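Side-chain contacts in ferritin like protein (Caulobacter vibrioides, PDB 3HL1), which is of unknown function but has a ferritin-like helical fold and may bind metal: residues Ile64-Ala67 with Ser71-Leu74; Glu54-Gln59 with Val199-Asp204; Leu277-Gly282 with Gly288-Phe293; Val153-Leu158 with Leu193-Leu198. One frame throughout, in Å; residues are numbered along the deposited sequence.

Interaction 1 of 4, residues Ile64-Ala67 with Ser71-Leu74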
loop_
_atom_site.group_PDB
_atom_site.type_symbol
_atom_site.label_atom_id
_atom_site.label_comp_id
_atom_site.label_asym_id
_atom_site.label_seq_id
_atom_site.Cartn_x
_atom_site.Cartn_y
_atom_site.Cartn_z
ATOM N N ILE A 64 12.391 -2.905 -7.786
ATOM C CA ILE A 64 12.868 -1.753 -8.547
ATOM C C ILE A 64 13.978 -1.034 -7.754
ATOM O O ILE A 64 15.029 -0.716 -8.281
ATOM C CB ILE A 64 11.724 -0.739 -8.841
ATOM C CG1 ILE A 64 10.636 -1.369 -9.736
ATOM C CG2 ILE A 64 12.306 0.545 -9.529
ATOM C CD1 ILE A 64 9.370 -0.534 -9.783
ATOM N N ALA A 65 13.702 -0.722 -6.491
ATOM C CA ALA A 65 14.658 -0.009 -5.637
ATOM C C ALA A 65 15.959 -0.803 -5.565
ATOM O O ALA A 65 17.048 -0.234 -5.666
ATOM C CB ALA A 65 14.071 0.222 -4.228
ATOM N N ASN A 66 15.860 -2.099 -5.312
ATOM C CA ASN A 66 17.045 -2.928 -5.217
ATOM C C ASN A 66 17.885 -2.971 -6.496
ATOM O O ASN A 66 19.141 -3.005 -6.428
ATOM C CB ASN A 66 16.749 -4.356 -4.704
ATOM C CG ASN A 66 16.752 -4.433 -3.220
ATOM O OD1 ASN A 66 17.784 -4.207 -2.566
ATOM N ND2 ASN A 66 15.582 -4.679 -2.647
ATOM N N ALA A 67 17.230 -2.998 -7.640
ATOM C CA ALA A 67 17.927 -2.919 -8.926
ATOM C C ALA A 67 18.772 -1.637 -9.032
ATOM O O ALA A 67 19.859 -1.682 -9.620
ATOM C CB ALA A 67 16.966 -2.959 -10.072
ATOM N N SER A 71 17.982 -1.045 -0.785
ATOM C CA SER A 71 17.071 -1.983 -0.102
ATOM C C SER A 71 16.155 -1.176 0.820
ATOM O O SER A 71 16.618 -0.546 1.753
ATOM C CB SER A 71 17.855 -3.012 0.725
ATOM O OG SER A 71 18.669 -3.836 -0.059
ATOM N N PRO A 72 14.847 -1.148 0.535
ATOM C CA PRO A 72 13.967 -0.412 1.461
ATOM C C PRO A 72 13.801 -1.097 2.834
ATOM O O PRO A 72 13.981 -2.322 2.996
ATOM C CB PRO A 72 12.612 -0.407 0.758
ATOM C CG PRO A 72 12.835 -0.946 -0.609
ATOM C CD PRO A 72 14.097 -1.739 -0.591
ATOM N N THR A 73 13.388 -0.315 3.793
ATOM C CA THR A 73 13.132 -0.850 5.131
ATOM C C THR A 73 11.735 -0.470 5.522
ATOM O O THR A 73 11.238 0.587 5.185
ATOM C CB THR A 73 14.108 -0.238 6.151
ATOM O OG1 THR A 73 14.018 1.180 6.016
ATOM C CG2 THR A 73 15.446 -0.573 5.820
ATOM N N LEU A 74 11.058 -1.345 6.222
ATOM C CA LEU A 74 9.698 -1.100 6.600
ATOM C C LEU A 74 9.550 -0.935 8.085
ATOM O O LEU A 74 10.140 -1.677 8.866
ATOM C CB LEU A 74 8.823 -2.268 6.198
ATOM C CG LEU A 74 8.657 -2.552 4.706
ATOM C CD1 LEU A 74 7.781 -3.847 4.657
ATOM C CD2 LEU A 74 8.074 -1.456 3.917
#

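Interaction 2 of 4, residues Glu54-Gln59 with Val199-Asp204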
loop_
_atom_site.group_PDB
_atom_site.type_symbol
_atom_site.label_atom_id
_atom_site.label_comp_id
_atom_site.label_asym_id
_atom_site.label_seq_id
_atom_site.Cartn_x
_atom_site.Cartn_y
_atom_site.Cartn_z
ATOM N N GLU A 54 -1.843 -4.943 -3.247
ATOM C CA GLU A 54 -0.967 -3.978 -2.542
ATOM C C GLU A 54 0.321 -4.632 -2.103
ATOM O O GLU A 54 1.369 -4.023 -2.192
ATOM C CB GLU A 54 -1.674 -3.340 -1.330
ATOM C CG GLU A 54 -2.813 -2.440 -1.690
ATOM C CD GLU A 54 -2.344 -1.227 -2.522
ATOM O OE1 GLU A 54 -1.671 -0.338 -1.992
ATOM O OE2 GLU A 54 -2.641 -1.175 -3.707
HETATM N N MSE A 55 0.235 -5.861 -1.597
HETATM C CA MSE A 55 1.408 -6.624 -1.152
HETATM C C MSE A 55 2.364 -6.857 -2.305
HETATM O O MSE A 55 3.573 -6.650 -2.175
HETATM C CB MSE A 55 0.962 -7.959 -0.548
HETATM C CG MSE A 55 0.243 -7.783 0.781
HETATM SE SE MSE A 55 -0.701 -9.416 1.292
HETATM C CE MSE A 55 -1.583 -8.762 2.775
ATOM N N LEU A 56 1.815 -7.260 -3.442
ATOM C CA LEU A 56 2.573 -7.350 -4.677
ATOM C C LEU A 56 3.241 -6.015 -5.024
ATOM O O LEU A 56 4.420 -6.019 -5.382
ATOM C CB LEU A 56 1.690 -7.845 -5.849
ATOM C CG LEU A 56 2.368 -7.756 -7.217
ATOM C CD1 LEU A 56 3.486 -8.797 -7.244
ATOM C CD2 LEU A 56 1.425 -7.880 -8.421
ATOM N N HIS A 57 2.522 -4.888 -4.890
ATOM C CA HIS A 57 3.107 -3.592 -5.187
ATOM C C HIS A 57 4.321 -3.353 -4.328
ATOM O O HIS A 57 5.337 -2.856 -4.836
ATOM C CB HIS A 57 2.131 -2.417 -5.047
ATOM C CG HIS A 57 0.953 -2.490 -5.958
ATOM N ND1 HIS A 57 -0.123 -1.633 -5.845
ATOM C CD2 HIS A 57 0.646 -3.364 -6.940
ATOM C CE1 HIS A 57 -1.033 -1.976 -6.741
ATOM N NE2 HIS A 57 -0.597 -3.023 -7.413
ATOM N N ALA A 58 4.216 -3.667 -3.036
ATOM C CA ALA A 58 5.346 -3.513 -2.113
ATOM C C ALA A 58 6.567 -4.284 -2.609
ATOM O O ALA A 58 7.681 -3.740 -2.656
ATOM C CB ALA A 58 4.956 -3.919 -0.657
ATOM N N GLN A 59 6.368 -5.551 -2.959
ATOM C CA GLN A 59 7.421 -6.381 -3.526
ATOM C C GLN A 59 8.063 -5.783 -4.790
ATOM O O GLN A 59 9.285 -5.814 -4.945
ATOM C CB GLN A 59 6.875 -7.785 -3.839
ATOM C CG GLN A 59 7.836 -8.622 -4.689
ATOM C CD GLN A 59 7.345 -10.019 -4.919
ATOM O OE1 GLN A 59 7.249 -10.806 -3.972
ATOM N NE2 GLN A 59 7.029 -10.347 -6.184
ATOM N N VAL A 199 6.577 -0.739 -12.756
ATOM C CA VAL A 199 5.792 0.463 -12.395
ATOM C C VAL A 199 4.407 0.465 -13.057
ATOM O O VAL A 199 3.403 0.790 -12.412
ATOM C CB VAL A 199 6.524 1.774 -12.700
ATOM C CG1 VAL A 199 5.616 3.005 -12.419
ATOM C CG2 VAL A 199 7.802 1.866 -11.879
ATOM N N ASP A 200 4.354 0.088 -14.335
ATOM C CA ASP A 200 3.085 0.026 -15.101
ATOM C C ASP A 200 2.078 -0.942 -14.521
ATOM O O ASP A 200 0.938 -0.601 -14.394
ATOM C CB ASP A 200 3.327 -0.299 -16.587
ATOM C CG ASP A 200 3.799 0.921 -17.367
ATOM O OD1 ASP A 200 3.618 2.072 -16.878
ATOM O OD2 ASP A 200 4.364 0.743 -18.458
ATOM N N ILE A 201 2.534 -2.121 -14.104
ATOM C CA ILE A 201 1.692 -3.055 -13.387
ATOM C C ILE A 201 1.122 -2.460 -12.110
ATOM O O ILE A 201 -0.031 -2.677 -11.833
ATOM C CB ILE A 201 2.463 -4.350 -13.004
ATOM C CG1 ILE A 201 2.836 -5.161 -14.249
ATOM C CG2 ILE A 201 1.605 -5.212 -12.037
ATOM C CD1 ILE A 201 3.983 -6.121 -14.035
ATOM N N ILE A 202 1.940 -1.745 -11.311
ATOM C CA ILE A 202 1.502 -1.121 -10.080
ATOM C C ILE A 202 0.404 -0.078 -10.316
ATOM O O ILE A 202 -0.634 -0.081 -9.643
ATOM C CB ILE A 202 2.690 -0.428 -9.324
ATOM C CG1 ILE A 202 3.712 -1.456 -8.822
ATOM C CG2 ILE A 202 2.150 0.363 -8.128
ATOM C CD1 ILE A 202 5.033 -0.844 -8.308
ATOM N N VAL A 203 0.661 0.834 -11.250
ATOM C CA VAL A 203 -0.260 1.928 -11.534
ATOM C C VAL A 203 -1.553 1.427 -12.218
ATOM O O VAL A 203 -2.641 1.877 -11.852
ATOM C CB VAL A 203 0.392 2.988 -12.396
ATOM C CG1 VAL A 203 -0.627 4.079 -12.764
ATOM C CG2 VAL A 203 1.590 3.609 -11.609
ATOM N N ASP A 204 -1.420 0.502 -13.171
ATOM C CA ASP A 204 -2.576 -0.104 -13.853
ATOM C C ASP A 204 -3.519 -0.757 -12.858
ATOM O O ASP A 204 -4.719 -0.695 -13.036
ATOM C CB ASP A 204 -2.177 -1.210 -14.834
ATOM C CG ASP A 204 -1.462 -0.701 -16.085
ATOM O OD1 ASP A 204 -1.332 0.511 -16.282
ATOM O OD2 ASP A 204 -0.981 -1.551 -16.853
#

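Interaction 3 of 4, residues Leu277-Gly282 with Gly288-Phe293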
loop_
_atom_site.group_PDB
_atom_site.type_symbol
_atom_site.label_atom_id
_atom_site.label_comp_id
_atom_site.label_asym_id
_atom_site.label_seq_id
_atom_site.Cartn_x
_atom_site.Cartn_y
_atom_site.Cartn_z
ATOM N N LEU A 277 7.095 -7.562 9.672
ATOM C CA LEU A 277 7.965 -6.522 9.094
ATOM C C LEU A 277 9.469 -6.889 9.217
ATOM O O LEU A 277 10.196 -6.663 8.262
ATOM C CB LEU A 277 7.644 -5.128 9.710
ATOM C CG LEU A 277 6.237 -4.494 9.483
ATOM C CD1 LEU A 277 6.214 -3.053 9.937
ATOM C CD2 LEU A 277 5.718 -4.672 8.049
ATOM N N ASP A 278 9.922 -7.435 10.343
ATOM C CA ASP A 278 11.306 -7.947 10.447
ATOM C C ASP A 278 11.597 -8.985 9.345
ATOM O O ASP A 278 12.667 -8.931 8.759
ATOM C CB ASP A 278 11.659 -8.605 11.791
ATOM C CG ASP A 278 11.709 -7.624 12.943
ATOM O OD1 ASP A 278 11.867 -6.387 12.769
ATOM O OD2 ASP A 278 11.521 -8.101 14.070
ATOM N N ILE A 279 10.661 -9.927 9.100
ATOM C CA ILE A 279 10.819 -10.958 8.071
ATOM C C ILE A 279 10.977 -10.215 6.723
ATOM O O ILE A 279 11.916 -10.480 5.953
ATOM C CB ILE A 279 9.647 -11.984 8.043
ATOM C CG1 ILE A 279 9.792 -12.965 9.244
ATOM C CG2 ILE A 279 9.592 -12.808 6.747
ATOM C CD1 ILE A 279 8.547 -13.724 9.562
ATOM N N LEU A 280 10.059 -9.292 6.430
ATOM C CA LEU A 280 10.131 -8.564 5.161
ATOM C C LEU A 280 11.387 -7.759 4.992
ATOM O O LEU A 280 11.890 -7.709 3.862
ATOM C CB LEU A 280 8.873 -7.720 4.876
ATOM C CG LEU A 280 7.521 -8.412 4.660
ATOM C CD1 LEU A 280 6.419 -7.325 4.712
ATOM C CD2 LEU A 280 7.499 -9.157 3.317
ATOM N N ASN A 281 11.875 -7.105 6.055
ATOM C CA ASN A 281 13.106 -6.339 5.978
ATOM C C ASN A 281 14.276 -7.189 5.524
ATOM O O ASN A 281 15.084 -6.742 4.738
ATOM C CB ASN A 281 13.378 -5.597 7.275
ATOM C CG ASN A 281 12.498 -4.383 7.410
ATOM O OD1 ASN A 281 12.055 -3.850 6.396
ATOM N ND2 ASN A 281 12.159 -3.983 8.643
ATOM N N GLY A 282 14.346 -8.420 6.016
ATOM C CA GLY A 282 15.412 -9.330 5.640
ATOM C C GLY A 282 15.312 -9.656 4.164
ATOM O O GLY A 282 16.323 -9.588 3.418
ATOM N N GLY A 288 16.978 -14.793 2.099
ATOM C CA GLY A 288 15.963 -15.752 1.670
ATOM C C GLY A 288 14.683 -15.623 2.492
ATOM O O GLY A 288 14.696 -15.158 3.657
ATOM N N ALA A 289 13.578 -16.015 1.865
ATOM C CA ALA A 289 12.318 -16.150 2.523
ATOM C C ALA A 289 12.441 -17.272 3.599
ATOM O O ALA A 289 12.743 -18.407 3.275
ATOM C CB ALA A 289 11.278 -16.511 1.503
ATOM N N PRO A 290 12.209 -16.964 4.872
ATOM C CA PRO A 290 12.306 -18.073 5.852
ATOM C C PRO A 290 11.082 -18.968 5.769
ATOM O O PRO A 290 10.091 -18.550 5.221
ATOM C CB PRO A 290 12.320 -17.354 7.199
ATOM C CG PRO A 290 11.467 -16.096 6.917
ATOM C CD PRO A 290 11.853 -15.681 5.506
ATOM N N PRO A 291 11.134 -20.178 6.352
ATOM C CA PRO A 291 9.901 -20.963 6.494
ATOM C C PRO A 291 8.799 -20.182 7.283
ATOM O O PRO A 291 7.623 -20.348 6.996
ATOM C CB PRO A 291 10.371 -22.205 7.260
ATOM C CG PRO A 291 11.864 -22.262 7.062
ATOM C CD PRO A 291 12.295 -20.831 6.963
ATOM N N ALA A 292 9.212 -19.305 8.220
ATOM C CA ALA A 292 8.330 -18.356 8.953
ATOM C C ALA A 292 7.465 -17.406 8.106
ATOM O O ALA A 292 6.609 -16.726 8.674
ATOM C CB ALA A 292 9.156 -17.503 9.962
ATOM N N PHE A 293 7.686 -17.339 6.783
ATOM C CA PHE A 293 7.002 -16.356 5.903
ATOM C C PHE A 293 5.507 -16.648 5.579
ATOM O O PHE A 293 4.638 -15.823 5.922
ATOM C CB PHE A 293 7.810 -16.142 4.614
ATOM C CG PHE A 293 7.237 -15.109 3.719
ATOM C CD1 PHE A 293 7.157 -13.791 4.129
ATOM C CD2 PHE A 293 6.782 -15.445 2.450
ATOM C CE1 PHE A 293 6.608 -12.825 3.297
ATOM C CE2 PHE A 293 6.245 -14.465 1.617
ATOM C CZ PHE A 293 6.166 -13.159 2.054
#

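Interaction 4 of 4, residues Val153-Leu158 with Leu193-Leu198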
loop_
_atom_site.group_PDB
_atom_site.type_symbol
_atom_site.label_atom_id
_atom_site.label_comp_id
_atom_site.label_asym_id
_atom_site.label_seq_id
_atom_site.Cartn_x
_atom_site.Cartn_y
_atom_site.Cartn_z
ATOM N N VAL A 153 10.720 9.445 -13.934
ATOM C CA VAL A 153 11.700 10.447 -14.367
ATOM C C VAL A 153 13.048 10.244 -13.698
ATOM O O VAL A 153 14.086 10.196 -14.388
ATOM C CB VAL A 153 11.166 11.912 -14.182
ATOM C CG1 VAL A 153 12.251 12.979 -14.486
ATOM C CG2 VAL A 153 9.961 12.119 -15.079
ATOM N N GLY A 154 13.057 10.096 -12.369
ATOM C CA GLY A 154 14.305 9.792 -11.672
ATOM C C GLY A 154 14.935 8.501 -12.147
ATOM O O GLY A 154 16.147 8.438 -12.348
HETATM N N MSE A 155 14.103 7.472 -12.292
HETATM C CA MSE A 155 14.517 6.152 -12.735
HETATM C C MSE A 155 15.193 6.201 -14.115
HETATM O O MSE A 155 16.207 5.545 -14.356
HETATM C CB MSE A 155 13.296 5.224 -12.794
HETATM C CG MSE A 155 12.868 4.710 -11.448
HETATM SE SE MSE A 155 11.115 3.815 -11.563
HETATM C CE MSE A 155 11.555 2.337 -12.739
ATOM N N GLU A 156 14.632 6.981 -15.012
ATOM C CA GLU A 156 15.223 7.123 -16.324
ATOM C C GLU A 156 16.561 7.817 -16.292
ATOM O O GLU A 156 17.516 7.385 -16.925
ATOM C CB GLU A 156 14.299 7.915 -17.232
ATOM C CG GLU A 156 14.582 7.659 -18.693
ATOM C CD GLU A 156 14.898 8.877 -19.431
ATOM O OE1 GLU A 156 15.928 9.495 -19.081
ATOM O OE2 GLU A 156 14.132 9.204 -20.373
ATOM N N GLN A 157 16.637 8.927 -15.578
ATOM C CA GLN A 157 17.860 9.696 -15.506
ATOM C C GLN A 157 18.971 8.929 -14.867
ATOM O O GLN A 157 20.138 9.093 -15.260
ATOM C CB GLN A 157 17.659 10.974 -14.700
ATOM C CG GLN A 157 16.710 11.981 -15.376
ATOM C CD GLN A 157 16.522 13.258 -14.580
ATOM O OE1 GLN A 157 17.277 13.544 -13.660
ATOM N NE2 GLN A 157 15.527 14.044 -14.949
ATOM N N LEU A 158 18.622 8.095 -13.876
ATOM C CA LEU A 158 19.606 7.347 -13.123
ATOM C C LEU A 158 19.714 5.854 -13.497
ATOM O O LEU A 158 20.248 5.057 -12.730
ATOM C CB LEU A 158 19.305 7.526 -11.619
ATOM C CG LEU A 158 19.477 8.968 -11.100
ATOM C CD1 LEU A 158 18.722 9.231 -9.836
ATOM C CD2 LEU A 158 20.938 9.397 -10.930
ATOM N N LEU A 193 14.177 -0.642 -18.509
ATOM C CA LEU A 193 12.939 -0.978 -19.232
ATOM C C LEU A 193 12.073 -2.046 -18.491
ATOM O O LEU A 193 10.836 -1.926 -18.454
ATOM C CB LEU A 193 13.249 -1.393 -20.677
ATOM C CG LEU A 193 13.833 -0.274 -21.553
ATOM C CD1 LEU A 193 14.292 -0.728 -22.926
ATOM C CD2 LEU A 193 12.794 0.860 -21.621
ATOM N N GLN A 194 12.704 -3.048 -17.893
ATOM C CA GLN A 194 11.986 -4.017 -17.043
ATOM C C GLN A 194 11.352 -3.337 -15.837
ATOM O O GLN A 194 10.215 -3.628 -15.467
ATOM C CB GLN A 194 12.920 -5.096 -16.533
ATOM C CG GLN A 194 13.524 -5.945 -17.609
ATOM C CD GLN A 194 14.431 -6.986 -17.079
ATOM O OE1 GLN A 194 15.275 -6.702 -16.247
ATOM N NE2 GLN A 194 14.281 -8.216 -17.557
ATOM N N ALA A 195 12.116 -2.452 -15.192
ATOM C CA ALA A 195 11.640 -1.688 -14.008
ATOM C C ALA A 195 10.406 -0.883 -14.362
ATOM O O ALA A 195 9.469 -0.795 -13.580
ATOM C CB ALA A 195 12.767 -0.757 -13.475
ATOM N N LEU A 196 10.402 -0.284 -15.546
ATOM C CA LEU A 196 9.253 0.500 -16.020
ATOM C C LEU A 196 8.008 -0.366 -16.156
ATOM O O LEU A 196 6.897 0.066 -15.870
ATOM C CB LEU A 196 9.529 1.159 -17.383
ATOM C CG LEU A 196 10.274 2.490 -17.451
ATOM C CD1 LEU A 196 10.310 2.955 -18.939
ATOM C CD2 LEU A 196 9.671 3.569 -16.541
ATOM N N THR A 197 8.194 -1.597 -16.602
ATOM C CA THR A 197 7.069 -2.504 -16.711
ATOM C C THR A 197 6.481 -2.745 -15.341
ATOM O O THR A 197 5.278 -2.739 -15.182
ATOM C CB THR A 197 7.530 -3.807 -17.368
ATOM O OG1 THR A 197 8.078 -3.489 -18.661
ATOM C CG2 THR A 197 6.399 -4.836 -17.457
ATOM N N LEU A 198 7.342 -2.972 -14.346
ATOM C CA LEU A 198 6.872 -3.174 -12.965
ATOM C C LEU A 198 6.103 -1.962 -12.463
ATOM O O LEU A 198 5.051 -2.132 -11.824
ATOM C CB LEU A 198 8.006 -3.556 -12.018
ATOM C CG LEU A 198 8.896 -4.745 -12.374
ATOM C CD1 LEU A 198 9.808 -5.062 -11.214
ATOM C CD2 LEU A 198 8.093 -5.889 -12.810
#

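Interaction 1 of 4, residues Ile64-Ala67 with Ser71-Leu74
Asn66 and Ser71 meet through their polar ends, while Ala65 and Pro72 meet through carbon just beside them. The hydroxyl OG of Ser71 donates to Asn66 OD1 at 2.7 Å. It lies in the carbonyl plane with a C=O...donor angle of 142°, the direction of a lone pair, so the bond fixes the turn of the amide as well as its position. Ser71 reaches it although its CB bond is directed away from the helix: chi1 of -63° sets OG anti to the carbonyl carbon and beside the backbone N, from where it comes back to the amide oxygen. The other end of the amide passes obliquely by the proline ring, with Asn66 ND2 3.9 Å from Pro72 CD. Next to it the methyl of Ala65, which faces the loop, touches the ring at CG and CD, CB lying 4.0 Å from Pro72 CG and 4.1 Å from Pro72 CD. ND2 has partners of its own, the carbonyl oxygens of Ser62 and Phe284, so both ends of this buried amide are engaged and its flip state is well supported. Phe15 and Gln16 of helix 8-35 adjoin Ala65 and Pro72. A short connection of three residues follows helix 42-67, and an asparagine of the last helical turn ties the departing loop to the helix of this ferritin-like fold.

Interaction 2 of 4, residues Glu54-Gln59 with Val199-Asp204
His57 lays one face of its imidazole against Ile202, the main side-chain meeting between these two helices. The methyl CG2 of Ile202 sits 3.9 Å from the ring centroid and 19° off the ring normal, shifted toward the rim, which qualifies as a CH-pi contact. The ring also runs past the backbone of the second helix, His57 CE1 approaching Ile202 O to 3.5 Å. Ile202 CD1 extends toward the C-terminal end of helix 42-67 and comes 4.0 Å from His57 O; the imidazole runs the other way, so the two groups lie alongside. At the margin Leu56 CD2 and Ile201 CG2 meet loosely at 4.5 Å. The helices run nearly antiparallel, at 155° between their directions, and the axes of the two short segments approach to 10.0 Å.

The next shell sets the rotation of the ring: NE2 bonds to Gln205 OE1, about a turn after Ile202, and ND1 bonds to Glu22 OE1 of helix 8-35. Glu54, one turn before His57, holds Thr25 through OE1, and its OE1 lies close to Glu22 OE1. An unidentified ligand, probably from the crystallisation liquor though it may mark a pocket, is bonded to Glu54 OE2 and Ile202 O and weakly to His57 ND1. Chemically, the contact pairs a greasy cover on the imidazole face with polar grips at both ring nitrogens. The Glu-x-x-His spacing of Glu54 and His57, with Glu22 adjacent, is consistent with the metal-ligand pattern of ferritin-like di-iron proteins, although metal binding here remains an inference.

Interaction 3 of 4, residues Leu277-Gly282 with Gly288-Phe293
Ile279 is the side chain that Pro290, Ala292 and Phe293 gather round, and it can be followed outward branch by branch. Its CB faces the second segment and branches there into two arms. The short arm, methyl CG2 of Ile279, reaches Phe293 CD1 at 3.7 Å and Pro290 CG at 3.8 Å, with Pro290 CD hardly farther, so the methyl sits in the corner made by the aromatic ring and the proline ring. The long arm leaves through CG1, which lies beside the backbone N, and extends with chi2 at 163°; this carries CD1 to Ala292. There Ile279 CD1 finds Ala292 CB at 3.8 Å and the carbonyl oxygen Ala292 O at 3.7 Å.

Leu280 adds a second point on the same ring, its CD2 lying 3.8 Å from Phe293 CE1. Both aliphatic groups come to the phenyl group obliquely, and Phe293 CG stands anti to the backbone N (chi1 -176°), a setting that swings the ring across to the earlier helix. The backbone hydrogen bond from Phe293 N to Pro290 O at 3.1 Å closes the turn on which the ring is mounted. Phe276 and Met283 of helix 261-283 also touch Phe293, while Ser285 OG bonds to the carbonyl oxygens of Asn281 and Gly282 where that helix ends. The contact is partly open at the protein surface. It is apolar packing at the connection of a helical hairpin formed by helices 261-283 and 292-309.

Interaction 4 of 4, residues Val153-Leu158 with Leu193-Leu198
A small apolar contact between two helices, made by the end of Met155 against Ala195 and Leu196, joins the last turns of helix 144-157 to the first half of helix 188-207, the centre of the contact about 20 Å from the centre of the chain. Met155, deposited as selenomethionine, faces the other helix and meets this segment through its terminal methyl. That methyl, Met155 CE, sits 3.4 Å from Ala195 CB, tighter than ordinary carbon contact, so the exact value deserves caution. Met155 CE is 3.8 Å from Ala195 C and 4.0 Å from Leu196 N, which places it on the backbone between the two residues, with Leu196 CD2 a looser neighbour at 4.4 Å. A bend at chi3 of 63° after a nearly straight chi2 turns the methyl onto this spot.

Phe192 and Val199, a turn to each side on the same helix, also touch Met155, and its carbonyl oxygen bonds to Tyr68 OH. Behind the interface Thr197 OG1 adds a bond to Leu193 O at 3.2 Å. A long flexible side chain resting on an alanine is helix-to-helix core packing of the kind that holds together a ferritin-like helical bundle.

How the interactions relate
Ile64, of the same helix segment as interaction 1, packs against interactions 2 and 4. Its CD1 lies 3.6 Å from Val199 CG2 of interaction 2, and its CG2 lies 3.8 Å from Met155 CE of interaction 4; Val199 CG2 in turn is 3.9 Å from Met155 SE. Interactions 1, 2 and 4 have their centres about 14 Å apart pairwise, and helices 42-67 and 188-207 are each used twice. Interaction 3 meets this group through interaction 1, by a probable hydrogen bond from Leu74 N to Asn281 OD1 at 2.7 Å, while its nearest atoms stay about 7 Å from interaction 2 and about 15 Å from interaction 4. The unidentified ligand lies at interaction 2, about 3 Å from the His57 side chain.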